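Local coordinates for protein putative sarcosine dimethylglycine methyltransferase (PDB 2O57) that probably transfers methyl groups from S-adenosylmethionine to the amino nitrogen of sarcosine and dimethylglycine, at residues E24-Y27 and D28-D31; R60-S63 and L64-D67; I154-Q157 and D158-H162; A266-K269 and R270-H274. All blocks are in the same frame, centred on the assembly; numbering follows the deposited sequence. Where two conformers were deposited one is given.

Interaction 1 of 4, residues E24-Y27 and D28-D31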
loop_
_atom_site.group_PDB
_atom_site.type_symbol
_atom_site.label_atom_id
_atom_site.label_comp_id
_atom_site.label_asym_id
_atom_site.label_seq_id
_atom_site.Cartn_x
_atom_site.Cartn_y
_atom_site.Cartn_z
ATOM N N GLU A 24 -20.229 15.716 -27.094
ATOM C CA GLU A 24 -19.244 15.349 -28.119
ATOM C C GLU A 24 -17.813 15.186 -27.568
ATOM O O GLU A 24 -17.082 14.272 -27.953
ATOM C CB GLU A 24 -19.305 16.319 -29.297
ATOM C CG GLU A 24 -20.711 16.403 -29.918
ATOM C CD GLU A 24 -20.693 16.860 -31.359
ATOM O OE1 GLU A 24 -19.858 17.724 -31.701
ATOM O OE2 GLU A 24 -21.496 16.339 -32.143
ATOM N N ILE A 25 -17.432 16.051 -26.648
ATOM C CA ILE A 25 -16.154 15.894 -25.953
ATOM C C ILE A 25 -16.168 14.516 -25.281
ATOM O O ILE A 25 -15.155 13.798 -25.274
ATOM C CB ILE A 25 -15.923 17.032 -24.915
ATOM C CG1 ILE A 25 -15.582 18.358 -25.621
ATOM C CG2 ILE A 25 -14.827 16.654 -23.914
ATOM C CD1 ILE A 25 -15.300 19.544 -24.675
ATOM N N TYR A 26 -17.344 14.139 -24.768
ATOM C CA TYR A 26 -17.516 12.940 -23.941
ATOM C C TYR A 26 -17.531 11.645 -24.762
ATOM O O TYR A 26 -17.520 10.553 -24.177
ATOM C CB TYR A 26 -18.770 13.076 -23.042
ATOM C CG TYR A 26 -18.911 12.038 -21.928
ATOM C CD1 TYR A 26 -18.281 12.215 -20.691
ATOM C CD2 TYR A 26 -19.703 10.888 -22.106
ATOM C CE1 TYR A 26 -18.426 11.272 -19.666
ATOM C CE2 TYR A 26 -19.843 9.928 -21.088
ATOM C CZ TYR A 26 -19.205 10.124 -19.870
ATOM O OH TYR A 26 -19.346 9.191 -18.848
ATOM N N TYR A 27 -17.516 11.750 -26.106
ATOM C CA TYR A 27 -17.413 10.524 -26.905
ATOM C C TYR A 27 -16.077 9.829 -26.651
ATOM O O TYR A 27 -15.982 8.634 -26.824
ATOM C CB TYR A 27 -17.660 10.739 -28.404
ATOM C CG TYR A 27 -19.070 11.230 -28.724
ATOM C CD1 TYR A 27 -20.181 10.734 -28.027
ATOM C CD2 TYR A 27 -19.284 12.167 -29.730
ATOM C CE1 TYR A 27 -21.483 11.186 -28.301
ATOM C CE2 TYR A 27 -20.577 12.627 -30.042
ATOM C CZ TYR A 27 -21.671 12.128 -29.334
ATOM O OH TYR A 27 -22.932 12.595 -29.628
ATOM N N ASP A 28 -15.050 10.583 -26.260
ATOM C CA ASP A 28 -13.774 9.956 -25.890
ATOM C C ASP A 28 -13.997 8.998 -24.720
ATOM O O ASP A 28 -13.533 7.865 -24.769
ATOM C CB ASP A 28 -12.701 10.989 -25.563
ATOM C CG ASP A 28 -12.175 11.699 -26.796
ATOM O OD1 ASP A 28 -11.333 11.124 -27.539
ATOM O OD2 ASP A 28 -12.596 12.848 -27.001
ATOM N N ASP A 29 -14.721 9.438 -23.687
ATOM C CA ASP A 29 -15.048 8.595 -22.513
ATOM C C ASP A 29 -15.953 7.435 -22.949
ATOM O O ASP A 29 -15.753 6.284 -22.534
ATOM C CB ASP A 29 -15.788 9.406 -21.426
ATOM C CG ASP A 29 -14.871 10.349 -20.635
ATOM O OD1 ASP A 29 -13.660 10.444 -20.906
ATOM O OD2 ASP A 29 -15.369 11.014 -19.714
ATOM N N ASP A 30 -16.962 7.736 -23.771
ATOM C CA ASP A 30 -17.890 6.697 -24.264
ATOM C C ASP A 30 -17.178 5.641 -25.094
ATOM O O ASP A 30 -17.473 4.446 -24.969
ATOM C CB ASP A 30 -19.008 7.288 -25.144
ATOM C CG ASP A 30 -19.976 8.141 -24.375
ATOM O OD1 ASP A 30 -20.204 7.896 -23.163
ATOM O OD2 ASP A 30 -20.547 9.060 -25.001
ATOM N N ASP A 31 -16.290 6.066 -25.993
ATOM C CA ASP A 31 -15.613 5.094 -26.862
ATOM C C ASP A 31 -14.536 4.300 -26.112
ATOM O O ASP A 31 -14.296 3.132 -26.423
ATOM C CB ASP A 31 -15.070 5.751 -28.128
ATOM C CG ASP A 31 -16.211 6.091 -29.137
ATOM O OD1 ASP A 31 -17.341 5.600 -28.943
ATOM O OD2 ASP A 31 -15.994 6.874 -30.064
#

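Interaction 2 of 4, residues R60-S63 and L64-D67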
loop_
_atom_site.group_PDB
_atom_site.type_symbol
_atom_site.label_atom_id
_atom_site.label_comp_id
_atom_site.label_asym_id
_atom_site.label_seq_id
_atom_site.Cartn_x
_atom_site.Cartn_y
_atom_site.Cartn_z
ATOM N N ARG A 60 -7.220 -8.891 -16.814
ATOM C CA ARG A 60 -8.301 -9.444 -15.989
ATOM C C ARG A 60 -7.770 -9.937 -14.629
ATOM O O ARG A 60 -8.290 -9.578 -13.572
ATOM C CB ARG A 60 -8.984 -10.630 -16.727
ATOM C CG ARG A 60 -9.945 -11.465 -15.882
ATOM C CD ARG A 60 -11.192 -10.687 -15.487
ATOM N NE ARG A 60 -12.118 -10.532 -16.606
ATOM C CZ ARG A 60 -12.952 -9.506 -16.775
ATOM N NH1 ARG A 60 -12.975 -8.496 -15.891
ATOM N NH2 ARG A 60 -13.766 -9.493 -17.839
ATOM N N GLU A 61 -6.747 -10.782 -14.677
ATOM C CA GLU A 61 -6.149 -11.354 -13.459
ATOM C C GLU A 61 -5.622 -10.239 -12.548
ATOM O O GLU A 61 -5.900 -10.237 -11.362
ATOM C CB GLU A 61 -5.001 -12.313 -13.825
ATOM C CG GLU A 61 -5.420 -13.727 -14.140
ATOM C CD GLU A 61 -5.954 -14.465 -12.887
ATOM O OE1 GLU A 61 -5.184 -15.233 -12.235
ATOM O OE2 GLU A 61 -7.137 -14.244 -12.544
ATOM N N ALA A 62 -4.836 -9.302 -13.105
ATOM C CA ALA A 62 -4.304 -8.172 -12.321
ATOM C C ALA A 62 -5.406 -7.279 -11.703
ATOM O O ALA A 62 -5.290 -6.846 -10.564
ATOM C CB ALA A 62 -3.394 -7.323 -13.175
ATOM N N SER A 63 -6.449 -6.976 -12.479
ATOM C CA SER A 63 -7.555 -6.161 -11.976
ATOM C C SER A 63 -8.281 -6.918 -10.821
ATOM O O SER A 63 -8.672 -6.293 -9.839
ATOM C CB SER A 63 -8.516 -5.781 -13.107
ATOM O OG SER A 63 -9.559 -4.984 -12.622
ATOM N N LEU A 64 -8.456 -8.231 -10.934
ATOM C CA LEU A 64 -8.963 -9.050 -9.804
ATOM C C LEU A 64 -8.061 -9.062 -8.588
ATOM O O LEU A 64 -8.559 -9.043 -7.461
ATOM C CB LEU A 64 -9.221 -10.514 -10.206
ATOM C CG LEU A 64 -10.430 -10.715 -11.083
ATOM C CD1 LEU A 64 -10.306 -12.068 -11.768
ATOM C CD2 LEU A 64 -11.726 -10.609 -10.237
ATOM N N ARG A 65 -6.741 -9.064 -8.800
ATOM C CA ARG A 65 -5.777 -8.948 -7.656
ATOM C C ARG A 65 -6.008 -7.621 -6.911
ATOM O O ARG A 65 -6.070 -7.587 -5.675
ATOM C CB ARG A 65 -4.336 -9.035 -8.109
ATOM C CG ARG A 65 -3.921 -10.426 -8.637
ATOM C CD ARG A 65 -2.407 -10.584 -8.798
ATOM N NE ARG A 65 -2.121 -11.659 -9.735
ATOM C CZ ARG A 65 -1.758 -11.487 -11.008
ATOM N NH1 ARG A 65 -1.540 -10.278 -11.505
ATOM N NH2 ARG A 65 -1.561 -12.551 -11.789
ATOM N N THR A 66 -6.204 -6.533 -7.673
ATOM C CA THR A 66 -6.538 -5.243 -7.065
ATOM C C THR A 66 -7.816 -5.341 -6.226
ATOM O O THR A 66 -7.853 -4.844 -5.093
ATOM C CB THR A 66 -6.713 -4.161 -8.141
ATOM O OG1 THR A 66 -5.435 -3.773 -8.588
ATOM C CG2 THR A 66 -7.473 -2.896 -7.597
ATOM N N ASP A 67 -8.868 -5.976 -6.771
ATOM C CA ASP A 67 -10.148 -6.080 -6.052
ATOM C C ASP A 67 -10.016 -6.906 -4.751
ATOM O O ASP A 67 -10.529 -6.512 -3.703
ATOM C CB ASP A 67 -11.219 -6.730 -6.940
ATOM C CG ASP A 67 -11.511 -5.922 -8.155
ATOM O OD1 ASP A 67 -11.195 -4.707 -8.149
ATOM O OD2 ASP A 67 -12.053 -6.508 -9.124
HETATM O O HOH W 1 -4.037 -14.131 -9.183
HETATM O O HOH W 2 -11.699 -6.180 -11.790
HETATM O O HOH W 3 -10.318 -3.580 -10.188
#

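Interaction 3 of 4, residues I154-Q157 and D158-H162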
loop_
_atom_site.group_PDB
_atom_site.type_symbol
_atom_site.label_atom_id
_atom_site.label_comp_id
_atom_site.label_asym_id
_atom_site.label_seq_id
_atom_site.Cartn_x
_atom_site.Cartn_y
_atom_site.Cartn_z
ATOM N N ILE A 154 -17.691 3.010 2.168
ATOM C CA ILE A 154 -17.649 3.510 0.799
ATOM C C ILE A 154 -16.456 2.856 0.072
ATOM O O ILE A 154 -15.330 2.740 0.618
ATOM C CB ILE A 154 -17.509 5.052 0.713
ATOM C CG1 ILE A 154 -18.729 5.719 1.309
ATOM C CG2 ILE A 154 -17.266 5.527 -0.779
ATOM C CD1 ILE A 154 -18.604 7.299 1.490
ATOM N N TRP A 155 -16.706 2.476 -1.178
ATOM C CA TRP A 155 -15.714 1.867 -2.051
ATOM C C TRP A 155 -15.715 2.723 -3.292
ATOM O O TRP A 155 -16.808 3.025 -3.844
ATOM C CB TRP A 155 -16.207 0.467 -2.400
ATOM C CG TRP A 155 -15.462 -0.339 -3.482
ATOM C CD1 TRP A 155 -15.600 -0.233 -4.850
ATOM C CD2 TRP A 155 -14.537 -1.411 -3.257
ATOM N NE1 TRP A 155 -14.822 -1.187 -5.491
ATOM C CE2 TRP A 155 -14.155 -1.919 -4.537
ATOM C CE3 TRP A 155 -14.007 -2.008 -2.099
ATOM C CZ2 TRP A 155 -13.255 -2.992 -4.690
ATOM C CZ3 TRP A 155 -13.099 -3.079 -2.241
ATOM C CH2 TRP A 155 -12.756 -3.575 -3.538
ATOM N N SER A 156 -14.530 3.141 -3.745
ATOM C CA SER A 156 -14.469 3.904 -5.005
ATOM C C SER A 156 -13.157 3.611 -5.727
ATOM O O SER A 156 -12.085 3.967 -5.244
ATOM C CB SER A 156 -14.605 5.403 -4.701
ATOM O OG SER A 156 -14.656 6.153 -5.903
ATOM N N GLN A 157 -13.233 3.016 -6.900
ATOM C CA GLN A 157 -12.031 2.648 -7.650
ATOM C C GLN A 157 -11.883 3.500 -8.902
ATOM O O GLN A 157 -12.708 3.404 -9.840
ATOM C CB GLN A 157 -12.095 1.183 -8.043
ATOM C CG GLN A 157 -11.869 0.234 -6.881
ATOM C CD GLN A 157 -12.030 -1.218 -7.337
ATOM O OE1 GLN A 157 -13.085 -1.619 -7.826
ATOM N NE2 GLN A 157 -10.995 -1.991 -7.182
ATOM N N ASP A 158 -10.870 4.366 -8.865
ATOM C CA ASP A 158 -10.417 5.181 -10.016
ATOM C C ASP A 158 -11.484 6.148 -10.526
ATOM O O ASP A 158 -11.467 6.539 -11.679
ATOM C CB ASP A 158 -9.922 4.269 -11.158
ATOM C CG ASP A 158 -8.786 3.328 -10.705
ATOM O OD1 ASP A 158 -8.210 3.556 -9.607
ATOM O OD2 ASP A 158 -8.474 2.391 -11.466
ATOM N N ALA A 159 -12.397 6.538 -9.652
ATOM C CA ALA A 159 -13.497 7.432 -10.045
ATOM C C ALA A 159 -13.252 8.907 -9.723
ATOM O O ALA A 159 -13.809 9.784 -10.391
ATOM C CB ALA A 159 -14.774 6.974 -9.376
ATOM N N PHE A 160 -12.511 9.187 -8.650
ATOM C CA PHE A 160 -12.332 10.580 -8.157
ATOM C C PHE A 160 -11.494 11.395 -9.160
ATOM O O PHE A 160 -11.633 12.617 -9.228
ATOM C CB PHE A 160 -11.613 10.586 -6.793
ATOM C CG PHE A 160 -12.486 10.235 -5.578
ATOM C CD1 PHE A 160 -13.704 9.531 -5.685
ATOM C CD2 PHE A 160 -12.068 10.632 -4.310
ATOM C CE1 PHE A 160 -14.461 9.209 -4.536
ATOM C CE2 PHE A 160 -12.808 10.326 -3.173
ATOM C CZ PHE A 160 -14.023 9.608 -3.289
ATOM N N LEU A 161 -10.659 10.704 -9.948
ATOM C CA LEU A 161 -9.818 11.325 -10.989
ATOM C C LEU A 161 -10.568 12.402 -11.791
ATOM O O LEU A 161 -10.035 13.493 -12.017
ATOM C CB LEU A 161 -9.232 10.252 -11.960
ATOM C CG LEU A 161 -8.441 10.723 -13.204
ATOM C CD1 LEU A 161 -7.187 11.428 -12.778
ATOM C CD2 LEU A 161 -8.061 9.564 -14.104
ATOM N N HIS A 162 -11.784 12.086 -12.218
ATOM C CA HIS A 162 -12.555 12.941 -13.117
ATOM C C HIS A 162 -13.413 13.996 -12.417
ATOM O O HIS A 162 -13.938 14.942 -13.047
ATOM C CB HIS A 162 -13.423 12.049 -13.997
ATOM C CG HIS A 162 -12.645 10.978 -14.700
ATOM N ND1 HIS A 162 -11.708 11.262 -15.674
ATOM C CD2 HIS A 162 -12.643 9.631 -14.553
ATOM C CE1 HIS A 162 -11.182 10.133 -16.117
ATOM N NE2 HIS A 162 -11.726 9.129 -15.448
HETATM O O HOH W 4 -11.950 6.764 -6.870
#

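Interaction 4 of 4, residues A266-K269 and R270-H274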
loop_
_atom_site.group_PDB
_atom_site.type_symbol
_atom_site.label_atom_id
_atom_site.label_comp_id
_atom_site.label_asym_id
_atom_site.label_seq_id
_atom_site.Cartn_x
_atom_site.Cartn_y
_atom_site.Cartn_z
ATOM N N ALA A 266 -6.146 6.523 -31.976
ATOM C CA ALA A 266 -4.910 7.293 -31.947
ATOM C C ALA A 266 -4.900 8.210 -30.717
ATOM O O ALA A 266 -3.901 8.234 -30.015
ATOM C CB ALA A 266 -4.696 8.057 -33.275
ATOM N N ASN A 267 -6.020 8.890 -30.416
ATOM C CA ASN A 267 -6.159 9.762 -29.235
ATOM C C ASN A 267 -6.047 8.987 -27.922
ATOM O O ASN A 267 -5.407 9.464 -26.970
ATOM C CB ASN A 267 -7.519 10.499 -29.195
ATOM C CG ASN A 267 -7.666 11.561 -30.296
ATOM O OD1 ASN A 267 -6.685 12.139 -30.740
ATOM N ND2 ASN A 267 -8.910 11.829 -30.716
HETATM N N MSE A 268 -6.702 7.827 -27.859
HETATM C CA MSE A 268 -6.588 6.965 -26.651
HETATM C C MSE A 268 -5.137 6.534 -26.403
HETATM O O MSE A 268 -4.648 6.627 -25.285
HETATM C CB MSE A 268 -7.477 5.734 -26.742
HETATM C CG MSE A 268 -7.544 5.003 -25.348
HETATM SE SE MSE A 268 -8.795 3.557 -25.349
HETATM C CE MSE A 268 -8.176 2.728 -23.709
ATOM N N LYS A 269 -4.489 6.004 -27.434
ATOM C CA LYS A 269 -3.080 5.582 -27.382
ATOM C C LYS A 269 -2.164 6.725 -26.894
ATOM O O LYS A 269 -1.284 6.519 -26.024
ATOM C CB LYS A 269 -2.692 5.060 -28.784
ATOM C CG LYS A 269 -1.333 4.409 -28.970
ATOM C CD LYS A 269 -1.122 3.943 -30.455
ATOM C CE LYS A 269 -2.330 3.150 -30.986
ATOM N NZ LYS A 269 -2.276 2.819 -32.475
ATOM N N ARG A 270 -2.366 7.934 -27.419
ATOM C CA ARG A 270 -1.581 9.077 -26.931
ATOM C C ARG A 270 -1.780 9.307 -25.441
ATOM O O ARG A 270 -0.800 9.504 -24.727
ATOM C CB ARG A 270 -1.866 10.351 -27.711
ATOM C CG ARG A 270 -1.244 10.327 -29.089
ATOM C CD ARG A 270 -1.425 11.647 -29.776
ATOM N NE ARG A 270 -2.790 11.810 -30.281
ATOM C CZ ARG A 270 -3.164 11.509 -31.521
ATOM N NH1 ARG A 270 -2.272 11.019 -32.397
ATOM N NH2 ARG A 270 -4.429 11.699 -31.883
ATOM N N GLY A 271 -3.038 9.315 -24.982
ATOM C CA GLY A 271 -3.343 9.444 -23.552
ATOM C C GLY A 271 -2.703 8.356 -22.705
ATOM O O GLY A 271 -2.137 8.626 -21.634
ATOM N N LEU A 272 -2.770 7.121 -23.183
ATOM C CA LEU A 272 -2.103 6.002 -22.495
ATOM C C LEU A 272 -0.604 6.269 -22.367
ATOM O O LEU A 272 -0.038 6.122 -21.276
ATOM C CB LEU A 272 -2.372 4.665 -23.191
ATOM C CG LEU A 272 -3.867 4.205 -23.132
ATOM C CD1 LEU A 272 -4.094 3.015 -24.052
ATOM C CD2 LEU A 272 -4.325 3.913 -21.700
ATOM N N GLU A 273 0.019 6.684 -23.459
ATOM C CA GLU A 273 1.452 6.980 -23.455
ATOM C C GLU A 273 1.811 8.039 -22.397
ATOM O O GLU A 273 2.876 7.966 -21.778
ATOM C CB GLU A 273 1.898 7.444 -24.843
ATOM C CG GLU A 273 1.998 6.299 -25.849
ATOM C CD GLU A 273 2.022 6.775 -27.309
ATOM O OE1 GLU A 273 1.969 8.003 -27.561
ATOM O OE2 GLU A 273 2.057 5.913 -28.215
ATOM N N HIS A 274 0.925 9.024 -22.208
ATOM C CA HIS A 274 1.151 10.095 -21.219
ATOM C C HIS A 274 1.155 9.539 -19.800
ATOM O O HIS A 274 1.969 9.959 -18.978
ATOM C CB HIS A 274 0.090 11.200 -21.316
ATOM C CG HIS A 274 0.280 12.128 -22.471
ATOM N ND1 HIS A 274 1.523 12.589 -22.864
ATOM C CD2 HIS A 274 -0.619 12.712 -23.306
ATOM C CE1 HIS A 274 1.380 13.377 -23.918
ATOM N NE2 HIS A 274 0.092 13.473 -24.200
#

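Interaction 1 of 4, residues E24-Y27 and D28-D31
The ring of Tyr26 takes the CB of Asp29 over one face, while Asp30 OD1 comes in obliquely by the CD2-CE2 flank, on the same side of the ring plane. Starting at CB, the side chain leaves with CG anti to the backbone N (chi1 -168°), which brings the ring alongside the turn that follows it. CG has the CB of Asp29 4.1 Å away. That methylene lies almost over the middle of the ring, 3.7 Å from the Tyr26 ring centroid to Asp29 CB, in a CH-pi contact. On one flank CD1 and CE1 look to the carboxylate of Asp29, Tyr26 CE1 being 3.1 Å from Asp29 OD2; on the other flank CD2 and CE2 meet Asp30, where Tyr26 CE2 and Asp30 OD1 approach tightly to 2.9 Å. Both carboxylates stand steeply to the ring, that of Asp29 at 72°. CZ closes the row against the CB of Asp29.

The example sits at the junction of helix 17-25 and helix 27-40. Tyr26 O accepts the N-H of Asp30 at 2.9 Å, nearly straight at 166°, and Tyr27 O takes that of Asp31. Four aspartates in succession, Asp28 to Asp31, at the start of a helix are consistent with a favourable charge–dipole pairing. With an alanine at position Tyr26, the CB of Asp29 would probably lose the surface beneath it and both carboxylates would be freer to turn. Asp30 serves Tyr27 too: its OD2 reaches the ring edge, 3.5 Å from Tyr27 CD1. Asp28 turns aside to touch Phe264 and Asn267 of helix 262-280.

Interaction 2 of 4, residues R60-S63 and L64-D67
Ser63 and Asp67, one turn apart, share two waters. One water lies 2.6 Å from Ser63 OG and is bonded to Asp67 OD2 at 2.7 Å; the second lies 2.9 Å from Ser63 OG and is bonded to Asp67 OD1. The hydroxyl is placed for this by its torsion, OG anti to the backbone N (chi1 -179°), and it also receives the N-H of His46. Asp67 OD1 has a further partner in the side-chain amide of Gln157, so the buried carboxylate has partners at both oxygens.

All of this happens along helix 59-76, the helix leading into the first strand of the Rossmann-like methyltransferase sheet, and the side chain of Asp67 comes close to the probable glycine-rich turn after that strand. The backbone runs in regular i to i+4 bonds, such as Leu64 N to Arg60 O at 3.0 Å and Thr66 N to Ala62 O, also 3.0 Å. Leu64 CD1 rests 4.1 Å from Arg60 CD, while the guanidinium of Arg60 turns to the carbonyls of Trp40 and Glu43. Thr66 OG1 meets Val47 O.

Arg65 stretches back along the helix, extended from CG to NE, and its guanidinium has the CB of Glu61 over one face, 4.0 Å from NH2. A water joins Arg65 NE to Glu61 OE1, weakly at each end; the two charges themselves stay beyond salt-bridge distance. NH1 is satisfied by Asp57 OD2 and by Leu49 O. With a leucine in its place, Asp57 would probably be left without its charged mate and the carbonyl of Leu49 without this donor.

Interaction 3 of 4, residues I154-Q157 and D158-H162
At the carboxyl end of strand 151-157, the fourth strand of the Rossmann-like methyltransferase sheet, the chain doubles back so that Ser156 meets Ala159 and Phe160. This strand end faces the cofactor and substrate side in the family, and Ala159 touches residues of the probable glycine-rich loop. The turn is made at Asp158, whose backbone adopts a left-handed conformation (phi 62°, psi 26°), unusual for a residue with a side chain.

Ser156 OG is the meeting point. With chi1 at -175° the hydroxyl swings away from the backbone N and into the turn, 3.6 Å from Ala159 CB and 3.4 Å from Phe160 CE1, with Phe160 CD1 almost as near; the oxygen approaches the ring obliquely. A water completes the closure: it donates to Ser156 OG at 2.9 Å and accepts the Phe160 N-H at 3.1 Å, thereby tying strand to loop where no direct hydrogen bond crosses. The same hydroxyl is bonded to Leu89 O, a pure acceptor, so OG gives its proton there and takes one from the water. Within the strand, Trp155 NE1 bonds weakly to Gln157 OE1 at 2.9 Å, angle 133°; the NE2 of the same amide bonds to Asp67 OD1 on helix 59-76.

Asp158 carries the other polar load, OD1 bound by Thr186 OG1 and Trp286 NE1 and OD2 by Val47 N. Strand 151-157 lies between strands 85-89 and 181-190; the ring of Phe160 packs against helix 166-176, edge-to-face with Phe170, while Trp155 and Gln157 face helix 59-76.

Interaction 4 of 4, residues A266-K269 and R270-H274
Arg270 folds back over the preceding turn to grip Asn267 by a hydrogen bond, NH2 to OD1 at 2.6 Å and 147°. The amide oxygen lies close to the guanidinium plane, at its edge, though the donor is tilted out of the amide plane, and the two flat groups stand 64° apart. A bend at chi3 brings the guanidinium over the backbone, where Ala266 O sits 3.7 Å above its plane and Ala266 CB is 3.9 Å from NH1. The remaining hydrogen bonds are main-chain i to i+4 ones, including Gly271 N to Asn267 O at 3.1 Å and Glu273 N to Lys269 O at 2.9 Å.

Of charged pairs, Lys269 and Glu273 lie side by side, with Lys269 CG 3.8 Å from Glu273 OE2; their charged ends stay 6.8 Å apart, NZ to OE2, without a salt bridge. Apolar contact is made by Met268, present as selenomethionine, whose CE meets Leu272 CD1 at 4.1 Å.

These faces of helix 262-280 have different neighbours: Met268 packs on helix 27-40 and Leu249, Leu272 on helix 235-251, and His274 on helix 200-206, from which Arg205 also bonds weakly to Asn267 OD1.

Overall arrangement
The four contacts illustrate how local turns are joined into one fold. Interactions 2 and 3 meet directly: Asp67 OD1 lies 2.9 Å from Gln157 NE2, probably a hydrogen bond, and Trp155 CH2 touches Asp67 O at 3.7 Å, so helix 59-76 is fastened to the end of strand 151-157. Both are near the glycine-rich turn that probably cradles the cofactor. Interactions 1 and 4 form a second pair, Asp28 OD1 being 4.1 Å from Asn267 ND2 where helix 27-40 packs on helix 262-280. Centres of interactions 1 and 2 are about 26 Å apart, whereas the nearest atoms of interactions 1 and 3 approach to about 5 Å without touching.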